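Local coordinates for uncharacterized protein (Bacteroides caccae, PDB 3NO2) that is of unknown function but folds as a six-bladed beta-propeller, with a sequence related to the Mal s 1 allergenic protein-like family, at residues 129-134 and 168-173; 176-181 and 189-194. All blocks are in the same frame, centred on the assembly; numbering follows the deposited sequence. Where two conformers were deposited one is given.

Contact 1 (129-134 and 168-173); sequences QINKNK and FSSAFL
Gln129 and Phe168 start the contact with one direct backbone bond, Gln129 N to Phe168 O at 2.9 Å, after which two chains running 29° apart diverge, the CA separation growing from 4.7 Å at Gln129 and Ser169 to 8.4 Å at Asn133 and Phe172. Side chains and water bridge the widening gap. Gln129 runs out extended alongside Ser169, whose hydroxyl donates to OE1, OG to OE1 being 2.7 Å; the amide also meets CE2 of the Phe168 ring obliquely, the two planes 39° apart. NE2 is held by Asn40 O and Gln217 OE1, so both ends of this buried amide are engaged. Further along, water 1 accepts from Ser170 OG and donates to Gln129 O. In Asn131 a first torsion of -152° swings the amide toward strand 169-172, where ND2 reaches Ser170 O at 3.0 Å, arriving from above the carbonyl plane. The same nitrogen donates to water 2, itself bound by Phe172 N, while OD1 accepts from Lys132 N. Phe172 reaches back the other way, its CE2 lying 3.2 Å from Lys132 O and its CZ against Asn133 CA. Segment 129-134 belongs to the sheet whose next strand is 138-142, and 168-173 to the sheet continued by 178-181, so this is a junction between adjacent propeller blades, with Arg83 of strand 78-84 packed beside Gln129, Asn131 and Ser169.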
ATOM      1  N   GLN A 129       0.403   4.748   2.344  1.00  4.74           N
ATOM      2  CA  GLN A 129      -0.430   3.784   3.060  1.00  6.00           C
ATOM      3  C   GLN A 129      -0.198   3.842   4.577  1.00  6.58           C
ATOM      4  O   GLN A 129       0.774   3.292   5.092  1.00  6.46           O
ATOM      5  CB  GLN A 129      -0.126   2.360   2.582  1.00  4.91           C
ATOM      6  CG  GLN A 129      -0.258   2.162   1.087  1.00  5.37           C
ATOM      7  CD  GLN A 129      -0.381   0.681   0.707  1.00  5.64           C
ATOM      8  OE1 GLN A 129      -0.025  -0.219   1.479  1.00  5.61           O
ATOM      9  NE2 GLN A 129      -0.862   0.402  -0.503  1.00  5.50           N
ATOM     10  N   ILE A 130      -1.104   4.488   5.276  1.00  5.33           N
ATOM     11  CA  ILE A 130      -1.184   4.471   6.721  1.00  5.72           C
ATOM     12  C   ILE A 130      -1.734   3.113   7.169  1.00  7.25           C
ATOM     13  O   ILE A 130      -2.465   2.458   6.437  1.00  7.10           O
ATOM     14  CB  ILE A 130      -2.052   5.639   7.200  1.00  5.98           C
ATOM     15  CG1 ILE A 130      -1.348   6.967   6.916  1.00  6.13           C
ATOM     16  CG2 ILE A 130      -2.414   5.512   8.691  1.00  7.10           C
ATOM     17  CD1 ILE A 130      -2.152   8.247   7.310  1.00  7.13           C
ATOM     18  N   ASN A 131      -1.340   2.668   8.346  1.00  7.18           N
ATOM     19  CA  ASN A 131      -1.804   1.428   8.948  1.00  6.60           C
ATOM     20  C   ASN A 131      -2.145   1.702  10.434  1.00  7.08           C
ATOM     21  O   ASN A 131      -1.890   2.769  10.955  1.00  7.38           O
ATOM     22  CB  ASN A 131      -0.742   0.318   8.762  1.00  6.90           C
ATOM     23  CG  ASN A 131      -1.340  -1.067   8.725  1.00  8.37           C
ATOM     24  OD1 ASN A 131      -2.495  -1.290   9.089  1.00  8.71           O
ATOM     25  ND2 ASN A 131      -0.564  -1.997   8.189  1.00 10.09           N
ATOM     26  N   LYS A 132      -2.786   0.733  11.069  1.00  8.88           N
ATOM     27  CA  LYS A 132      -3.258   0.818  12.452  1.00  9.72           C
ATOM     28  C   LYS A 132      -2.590  -0.310  13.240  1.00  9.76           C
ATOM     29  O   LYS A 132      -2.653  -1.457  12.800  1.00 11.39           O
ATOM     30  CB  LYS A 132      -4.759   0.711  12.462  1.00  8.47           C
ATOM     31  CG  LYS A 132      -5.388   0.963  13.855  1.00 10.90           C
ATOM     32  CD  LYS A 132      -6.920   0.926  13.792  1.00 11.55           C
ATOM     33  CE  LYS A 132      -7.517   1.230  15.133  1.00 13.06           C
ATOM     34  NZ  LYS A 132      -9.029   1.226  15.076  1.00 12.86           N
ATOM     35  N   ASN A 133      -1.992   0.011  14.380  1.00 10.96           N
ATOM     36  CA  ASN A 133      -1.250  -1.005  15.131  1.00 11.11           C
ATOM     37  C   ASN A 133      -2.141  -1.573  16.245  1.00 14.28           C
ATOM     38  O   ASN A 133      -3.307  -1.221  16.378  1.00 11.80           O
ATOM     39  CB  ASN A 133       0.073  -0.441  15.636  1.00 12.79           C
ATOM     40  CG  ASN A 133      -0.067   0.661  16.667  1.00 12.92           C
ATOM     41  OD1 ASN A 133      -1.102   0.832  17.310  1.00 12.24           O
ATOM     42  ND2 ASN A 133       1.049   1.386  16.896  1.00 15.07           N
ATOM     43  N   LYS A 134      -1.566  -2.480  17.025  0.50 15.64           N
ATOM     44  CA  LYS A 134      -2.345  -3.244  17.985  0.50 16.67           C
ATOM     45  C   LYS A 134      -2.866  -2.376  19.121  0.50 14.76           C
ATOM     46  O   LYS A 134      -3.930  -2.672  19.707  0.50 17.27           O
ATOM     47  CB  LYS A 134      -1.482  -4.389  18.538  0.50 18.94           C
ATOM     48  CG  LYS A 134      -2.249  -5.425  19.361  0.50 20.16           C
ATOM     49  CD  LYS A 134      -1.359  -6.614  19.691  0.50 28.48           C
ATOM     50  CE  LYS A 134      -1.872  -7.383  20.893  0.50 32.21           C
ATOM     51  NZ  LYS A 134      -0.777  -8.163  21.543  0.50 38.46           N
ATOM     52  N   PHE A 168       6.618   4.115   2.179  1.00  5.69           N
ATOM     53  CA  PHE A 168       5.374   3.953   1.431  1.00  5.29           C
ATOM     54  C   PHE A 168       4.246   3.259   2.191  1.00  5.65           C
ATOM     55  O   PHE A 168       3.067   3.574   1.957  1.00  5.62           O
ATOM     56  CB  PHE A 168       5.701   3.206   0.121  1.00  6.13           C
ATOM     57  CG  PHE A 168       4.496   2.904  -0.734  1.00  5.81           C
ATOM     58  CD1 PHE A 168       4.051   3.813  -1.680  1.00  5.66           C
ATOM     59  CD2 PHE A 168       3.785   1.733  -0.598  1.00  4.53           C
ATOM     60  CE1 PHE A 168       2.921   3.569  -2.462  1.00  7.14           C
ATOM     61  CE2 PHE A 168       2.663   1.506  -1.364  1.00  4.87           C
ATOM     62  CZ  PHE A 168       2.225   2.431  -2.266  1.00  5.64           C
ATOM     63  N   SER A 169       4.564   2.306   3.067  1.00  5.51           N
ATOM     64  CA  SER A 169       3.564   1.474   3.696  1.00  5.47           C
ATOM     65  C   SER A 169       4.184   0.715   4.844  1.00  5.72           C
ATOM     66  O   SER A 169       5.449   0.689   4.962  1.00  8.43           O
ATOM     67  CB  SER A 169       2.988   0.510   2.667  1.00  6.34           C
ATOM     68  OG  SER A 169       1.955  -0.296   3.245  1.00  5.38           O
ATOM     69  N   SER A 170       3.359   0.093   5.666  1.00  5.99           N
ATOM     70  CA  SER A 170       3.818  -0.854   6.678  1.00  6.64           C
ATOM     71  C   SER A 170       2.903  -2.075   6.629  1.00  7.16           C
ATOM     72  O   SER A 170       1.744  -1.977   6.239  1.00  7.04           O
ATOM     73  CB  SER A 170       3.795  -0.213   8.062  1.00  8.45           C
ATOM     74  OG  SER A 170       2.517   0.089   8.522  1.00  9.66           O
ATOM     75  N   ALA A 171       3.429  -3.190   7.083  1.00  6.81           N
ATOM     76  CA  ALA A 171       2.638  -4.423   7.192  1.00  7.16           C
ATOM     77  C   ALA A 171       3.162  -5.231   8.375  1.00  9.37           C
ATOM     78  O   ALA A 171       4.342  -5.222   8.686  1.00 11.15           O
ATOM     79  CB  ALA A 171       2.734  -5.294   5.919  1.00  9.09           C
ATOM     80  N   PHE A 172       2.263  -5.909   9.067  1.00 11.45           N
ATOM     81  CA  PHE A 172       2.622  -6.618  10.285  1.00 12.58           C
ATOM     82  C   PHE A 172       2.998  -8.071  10.024  1.00 12.35           C
ATOM     83  O   PHE A 172       2.461  -8.743   9.133  1.00 14.75           O
ATOM     84  CB  PHE A 172       1.443  -6.543  11.241  1.00 13.93           C
ATOM     85  CG  PHE A 172       1.132  -5.151  11.640  1.00 13.71           C
ATOM     86  CD1 PHE A 172       2.005  -4.425  12.445  1.00 16.64           C
ATOM     87  CD2 PHE A 172      -0.024  -4.523  11.164  1.00 16.45           C
ATOM     88  CE1 PHE A 172       1.711  -3.105  12.782  1.00 20.56           C
ATOM     89  CE2 PHE A 172      -0.294  -3.212  11.497  1.00 18.24           C
ATOM     90  CZ  PHE A 172       0.558  -2.509  12.286  1.00 17.14           C
ATOM     91  N   LEU A 173       3.943  -8.539  10.823  1.00 15.41           N
ATOM     92  CA  LEU A 173       4.360  -9.933  10.852  1.00 16.92           C
ATOM     93  C   LEU A 173       3.673 -10.641  12.021  1.00 21.33           C
ATOM     94  O   LEU A 173       3.199  -9.992  12.966  1.00 19.65           O
ATOM     95  CB  LEU A 173       5.867 -10.039  11.001  1.00 19.02           C
ATOM     96  CG  LEU A 173       6.714  -9.347   9.929  1.00 13.78           C
ATOM     97  CD1 LEU A 173       8.202  -9.506  10.257  1.00 21.93           C
ATOM     98  CD2 LEU A 173       6.314  -9.984   8.581  1.00 17.13           C
TER
HETATM   99  O   HOH W   1       1.848   2.515   7.578  1.00  7.04           O
HETATM  100  O   HOH W   2      -0.642  -5.259   7.838  1.00 16.38           O

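Contact 2 (176-181 and 189-194); sequences GDCLVA and VQLNLE
Asp177 lays its carboxylate over the chain where strand 187-191 ends, at Leu191 to Leu193, with CB 3.3 Å from Leu191 O, and its two oxygens take different partners. OD2 receives Gln190 NE2 at 2.8 Å on its anti lone pair; the oxygen lies in the plane of the glutamine amide, yet carboxylate and amide are turned 58° apart. Fully extended from its first torsion (chi1 -180°) onward, Gln190 reaches past Cys178 O and crosses the aspartate at an angle, bringing NE2 to OD2. OD1 instead accepts Leu193 N at 3.1 Å, met from above the carboxylate plane, and so ties down the chain just after the strand. Water 3 donates to OD2 and accepts from Asn192 ND2, giving the buried carboxylate a third link across the contact; Asn192 OD1 turns to Ser195 N.

Behind this polar end the strands pair in antiparallel register. Cys178 with Leu191 and Val180 with Val189 are hydrogen-bonded pairs, each with two N-H to O bonds; Leu191 N to Cys178 O and Val180 N to Val189 O are both 2.8 Å. Between them Leu179 and Gln190 form a non-hydrogen-bonded pair, with Leu179 CD2 on Gln190 CB. On the other face Leu191 CD1 fits against Val180 CG2 at 3.8 Å, and Cys178 SG rests on Leu191 CB. The hairpin forms the two middle strands of a four-stranded propeller blade: 169-172 adds to 178-181, and 198-203 to 187-191. Leu179 packs on Leu218 of strand 214-220 in the following blade, while Val180 and Val189 share Leu163.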
ATOM      1  N   GLY A 176       4.388  -9.694  15.538  1.00 20.84           N
ATOM      2  CA  GLY A 176       3.995  -8.347  15.942  1.00 21.26           C
ATOM      3  C   GLY A 176       4.934  -7.231  15.473  1.00 18.65           C
ATOM      4  O   GLY A 176       4.617  -6.047  15.649  1.00 20.29           O
ATOM      5  N   ASP A 177       6.068  -7.602  14.882  1.00 17.36           N
ATOM      6  CA  ASP A 177       6.958  -6.612  14.263  1.00 16.72           C
ATOM      7  C   ASP A 177       6.259  -6.103  12.985  1.00 13.27           C
ATOM      8  O   ASP A 177       5.262  -6.678  12.528  1.00 15.70           O
ATOM      9  CB  ASP A 177       8.318  -7.200  13.882  1.00 14.35           C
ATOM     10  CG  ASP A 177       9.239  -7.461  15.068  1.00 20.47           C
ATOM     11  OD1 ASP A 177       8.866  -7.142  16.214  1.00 19.26           O
ATOM     12  OD2 ASP A 177      10.345  -7.969  14.803  1.00 20.14           O
ATOM     13  N   CYS A 178       6.789  -5.020  12.417  1.00 13.75           N
ATOM     14  CA  CYS A 178       6.279  -4.578  11.138  1.00 14.26           C
ATOM     15  C   CYS A 178       7.408  -4.427  10.144  1.00 12.19           C
ATOM     16  O   CYS A 178       8.575  -4.259  10.482  1.00 14.56           O
ATOM     17  CB  CYS A 178       5.419  -3.328  11.229  1.00 18.35           C
ATOM     18  SG  CYS A 178       6.304  -1.812  11.455  1.00 18.55           S
ATOM     19  N   LEU A 179       7.013  -4.540   8.897  1.00  9.77           N
ATOM     20  CA  LEU A 179       7.888  -4.268   7.774  1.00  7.99           C
ATOM     21  C   LEU A 179       7.511  -2.904   7.222  1.00  8.60           C
ATOM     22  O   LEU A 179       6.309  -2.618   7.091  1.00  9.99           O
ATOM     23  CB  LEU A 179       7.737  -5.271   6.662  1.00  8.91           C
ATOM     24  CG  LEU A 179       8.048  -6.726   6.998  1.00  9.61           C
ATOM     25  CD1 LEU A 179       7.864  -7.635   5.751  1.00 12.86           C
ATOM     26  CD2 LEU A 179       9.480  -6.855   7.478  1.00 11.63           C
ATOM     27  N   VAL A 180       8.469  -2.057   6.929  1.00  7.36           N
ATOM     28  CA  VAL A 180       8.200  -0.744   6.302  1.00  7.06           C
ATOM     29  C   VAL A 180       8.900  -0.699   4.948  1.00  6.67           C
ATOM     30  O   VAL A 180      10.127  -0.861   4.844  1.00  7.87           O
ATOM     31  CB  VAL A 180       8.641   0.418   7.180  1.00  7.16           C
ATOM     32  CG1 VAL A 180       8.307   1.771   6.520  1.00  7.10           C
ATOM     33  CG2 VAL A 180       7.991   0.311   8.593  1.00 11.01           C
ATOM     34  N   ALA A 181       8.091  -0.506   3.896  1.00  6.42           N
ATOM     35  CA  ALA A 181       8.550  -0.348   2.543  1.00  5.66           C
ATOM     36  C   ALA A 181       9.190   1.031   2.398  1.00  5.62           C
ATOM     37  O   ALA A 181       8.546   2.036   2.727  1.00  6.46           O
ATOM     38  CB  ALA A 181       7.386  -0.452   1.571  1.00  7.28           C
ATOM     39  N   VAL A 189      12.560  -2.352   5.702  1.00  8.40           N
ATOM     40  CA  VAL A 189      13.122  -2.624   7.024  1.00  9.53           C
ATOM     41  C   VAL A 189      12.098  -3.366   7.870  1.00 10.93           C
ATOM     42  O   VAL A 189      10.899  -3.317   7.598  1.00 10.03           O
ATOM     43  CB  VAL A 189      13.568  -1.352   7.758  1.00  9.29           C
ATOM     44  CG1 VAL A 189      14.690  -0.653   6.976  1.00 13.65           C
ATOM     45  CG2 VAL A 189      12.348  -0.421   7.987  1.00 12.90           C
ATOM     46  N   GLN A 190      12.595  -4.097   8.871  1.00 11.23           N
ATOM     47  CA  GLN A 190      11.774  -4.672   9.901  1.00 10.88           C
ATOM     48  C   GLN A 190      11.987  -3.865  11.182  1.00 12.33           C
ATOM     49  O   GLN A 190      13.159  -3.683  11.583  1.00 14.14           O
ATOM     50  CB  GLN A 190      12.148  -6.145  10.083  1.00 12.46           C
ATOM     51  CG  GLN A 190      11.328  -6.852  11.147  1.00 13.07           C
ATOM     52  CD  GLN A 190      11.650  -8.341  11.243  1.00 19.48           C
ATOM     53  OE1 GLN A 190      12.085  -8.946  10.269  1.00 22.02           O
ATOM     54  NE2 GLN A 190      11.414  -8.933  12.421  1.00 18.50           N
ATOM     55  N   LEU A 191      10.896  -3.420  11.782  1.00 12.18           N
ATOM     56  CA  LEU A 191      10.908  -2.660  13.031  1.00 15.08           C
ATOM     57  C   LEU A 191      10.383  -3.498  14.182  1.00 19.84           C
ATOM     58  O   LEU A 191       9.319  -4.100  14.080  1.00 18.30           O
ATOM     59  CB  LEU A 191      10.011  -1.428  12.951  1.00 21.21           C
ATOM     60  CG  LEU A 191      10.396  -0.383  11.933  1.00 20.36           C
ATOM     61  CD1 LEU A 191       9.450   0.846  12.089  1.00 20.91           C
ATOM     62  CD2 LEU A 191      11.842   0.016  12.068  1.00 24.96           C
ATOM     63  N   ASN A 192      11.129  -3.499  15.287  1.00 22.75           N
ATOM     64  CA  ASN A 192      10.748  -4.258  16.488  1.00 29.39           C
ATOM     65  C   ASN A 192       9.591  -3.557  17.144  1.00 32.94           C
ATOM     66  O   ASN A 192       9.610  -2.316  17.292  1.00 31.01           O
ATOM     67  CB  ASN A 192      11.922  -4.379  17.476  1.00 29.10           C
ATOM     68  CG  ASN A 192      11.571  -5.183  18.752  1.00 38.24           C
ATOM     69  OD1 ASN A 192      11.243  -4.604  19.785  1.00 40.87           O
ATOM     70  ND2 ASN A 192      11.651  -6.512  18.669  1.00 38.99           N
ATOM     71  N   LEU A 193       8.597  -4.364  17.524  1.00 38.11           N
ATOM     72  CA  LEU A 193       7.395  -3.894  18.232  1.00 40.98           C
ATOM     73  C   LEU A 193       7.766  -3.083  19.495  1.00 40.89           C
ATOM     74  O   LEU A 193       7.489  -1.876  19.577  1.00 38.89           O
ATOM     75  CB  LEU A 193       6.505  -5.105  18.587  1.00 40.57           C
ATOM     76  CG  LEU A 193       5.190  -4.887  19.358  1.00 44.94           C
ATOM     77  CD1 LEU A 193       4.300  -3.829  18.687  1.00 45.31           C
ATOM     78  CD2 LEU A 193       4.438  -6.206  19.520  1.00 46.01           C
ATOM     79  N   GLU A 194       8.447  -3.729  20.442  1.00 42.20           N
ATOM     80  CA  GLU A 194       8.741  -3.092  21.744  1.00 41.41           C
ATOM     81  C   GLU A 194       9.622  -1.832  21.626  1.00 40.37           C
ATOM     82  O   GLU A 194       9.262  -0.761  22.131  1.00 40.17           O
ATOM     83  CB  GLU A 194       9.389  -4.106  22.707  1.00 41.95           C
TER
HETATM   84  O   HOH W   3      12.127  -8.371  16.727  1.00 30.38           O

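How the contacts relate
Contact 1 joins two blades, whereas contact 2 pairs the middle strands of the second of them; their centres are 9 Å apart. Strand 169-172 pairs directly with 178-181 within one sheet: Ala171 O lies 2.8 Å from Leu179 N, and Phe168 N lies 2.9 Å from Ala181 O, both probable hydrogen bonds. Going outward, contact 1, held by a few direct bonds and two waters, gives way to regular backbone pairing in contact 2; their centres lie about 9 and 15 Å from the chain's centre. Citrate approaches the Phe168 side chain to about 3 Å, and di(hydroxyethyl)ether lies about 4 Å from Phe172 and from Gly176; both, probably from the crystallisation liquor, may mark pockets.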